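Local coordinates for putative cytoplasmic protein (Salmonella typhimurium LT2, PDB 2Q02) that binds zinc in a xylose isomerase-like TIM barrel and may act as an isomerase, although its substrate is not known, at residues A[172-175]-A[180-183]. Sequence-based numbering, arbitrary orientation.
Sequences FHHH and AEKE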
loop_
_atom_site.group_PDB
_atom_site.type_symbol
_atom_site.label_atom_id
_atom_site.label_comp_id
_atom_site.label_asym_id
_atom_site.label_seq_id
_atom_site.Cartn_x
_atom_site.Cartn_y
_atom_site.Cartn_z
ATOM N N PHE A 172 -9.737 -1.370 -1.231
ATOM C CA PHE A 172 -10.171 -2.636 -1.801
ATOM C C PHE A 172 -10.301 -3.710 -0.726
ATOM O O PHE A 172 -11.291 -4.470 -0.689
ATOM C CB PHE A 172 -9.181 -3.101 -2.866
ATOM C CG PHE A 172 -9.408 -4.508 -3.354
ATOM C CD1 PHE A 172 -8.790 -5.584 -2.734
ATOM C CD2 PHE A 172 -10.201 -4.750 -4.478
ATOM C CE1 PHE A 172 -8.983 -6.896 -3.224
ATOM C CE2 PHE A 172 -10.387 -6.046 -4.974
ATOM C CZ PHE A 172 -9.774 -7.117 -4.354
ATOM N N HIS A 173 -9.285 -3.789 0.126
ATOM C CA HIS A 173 -9.273 -4.817 1.165
ATOM C C HIS A 173 -10.325 -4.544 2.237
ATOM O O HIS A 173 -10.933 -5.485 2.746
ATOM C CB HIS A 173 -7.864 -5.059 1.718
ATOM C CG HIS A 173 -6.947 -5.665 0.703
ATOM N ND1 HIS A 173 -7.169 -6.915 0.158
ATOM C CD2 HIS A 173 -5.838 -5.180 0.096
ATOM C CE1 HIS A 173 -6.219 -7.182 -0.726
ATOM N NE2 HIS A 173 -5.395 -6.150 -0.776
ATOM N N HIS A 174 -10.568 -3.271 2.536
ATOM C CA HIS A 174 -11.703 -2.886 3.366
ATOM C C HIS A 174 -13.033 -3.336 2.729
ATOM O O HIS A 174 -13.935 -3.869 3.402
ATOM C CB HIS A 174 -11.721 -1.357 3.570
ATOM C CG HIS A 174 -12.909 -0.845 4.335
ATOM N ND1 HIS A 174 -12.900 -0.671 5.704
ATOM C CD2 HIS A 174 -14.138 -0.450 3.916
ATOM C CE1 HIS A 174 -14.077 -0.216 6.095
ATOM N NE2 HIS A 174 -14.848 -0.075 5.030
ATOM N N HIS A 175 -13.168 -3.106 1.425
ATOM C CA HIS A 175 -14.402 -3.436 0.728
ATOM C C HIS A 175 -14.689 -4.924 0.764
ATOM O O HIS A 175 -15.840 -5.321 0.932
ATOM C CB HIS A 175 -14.336 -2.948 -0.718
ATOM C CG HIS A 175 -15.595 -3.158 -1.495
ATOM N ND1 HIS A 175 -15.678 -4.040 -2.550
ATOM C CD2 HIS A 175 -16.813 -2.580 -1.391
ATOM C CE1 HIS A 175 -16.891 -3.990 -3.068
ATOM N NE2 HIS A 175 -17.601 -3.118 -2.376
ATOM N N ALA A 180 -16.769 -5.361 7.841
ATOM C CA ALA A 180 -15.878 -4.249 8.209
ATOM C C ALA A 180 -16.602 -3.061 8.785
ATOM O O ALA A 180 -16.056 -2.401 9.664
ATOM C CB ALA A 180 -15.065 -3.777 7.012
ATOM N N GLU A 181 -17.803 -2.772 8.267
ATOM C CA GLU A 181 -18.507 -1.518 8.588
ATOM C C GLU A 181 -19.169 -1.526 9.958
ATOM O O GLU A 181 -19.505 -0.460 10.474
ATOM C CB GLU A 181 -19.549 -1.171 7.518
ATOM C CG GLU A 181 -18.967 -0.817 6.151
ATOM C CD GLU A 181 -18.402 0.587 6.099
ATOM O OE1 GLU A 181 -17.440 0.848 6.838
ATOM O OE2 GLU A 181 -18.904 1.423 5.309
ATOM N N LYS A 182 -19.357 -2.719 10.528
ATOM C CA LYS A 182 -19.897 -2.875 11.887
ATOM C C LYS A 182 -19.063 -2.130 12.952
ATOM O O LYS A 182 -19.547 -1.193 13.595
ATOM C CB LYS A 182 -20.005 -4.359 12.251
ATOM N N GLU A 183 -17.811 -2.534 13.136
ATOM C CA GLU A 183 -16.940 -1.866 14.113
ATOM C C GLU A 183 -16.428 -0.486 13.621
ATOM O O GLU A 183 -16.436 0.482 14.382
ATOM C CB GLU A 183 -15.761 -2.784 14.496
#
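His174 reaches from the short helix 171-176 to Ala180 and Glu181 on helix 180-187, joining two helices that follow strand 166-170 of this TIM barrel. Strand 166-170 ends in the zinc ligand Asp170, and the His174 side chain lies about 10 Å from a bound zinc ion, near the site but not part of it. The tight half of the contact is the buried methyl of Ala180. CB of Ala180 sits over one face of the His174 imidazole, 4.1 Å from the ring centroid, a CH-pi contact displaced toward the CE1 side of the ring. CB of Ala180 also packs 3.8 Å from the backbone O of His174. With CG anti to the backbone N (chi1 176°), the ring is carried out from its own helix toward helix 180-187, where Phe184 meets it edge-to-face and Gln229 and Arg232 of helix 226-235 also touch it.

The looser half faces solvent. Glu181 is exposed, and its chain bends at chi2 to fold the carboxylate back toward the imidazole edge, with ring and carboxylate planes 89° apart. The stronger partner of OE1 is Arg232, whose NH1 forms a salt bridge with it and probably steadies the carboxylate. What remains for the histidine is a weak, bent hydrogen bond: NE2 of His174 donates to OE1 of Glu181 over 3.3 Å, at an N-H...O angle of 134°.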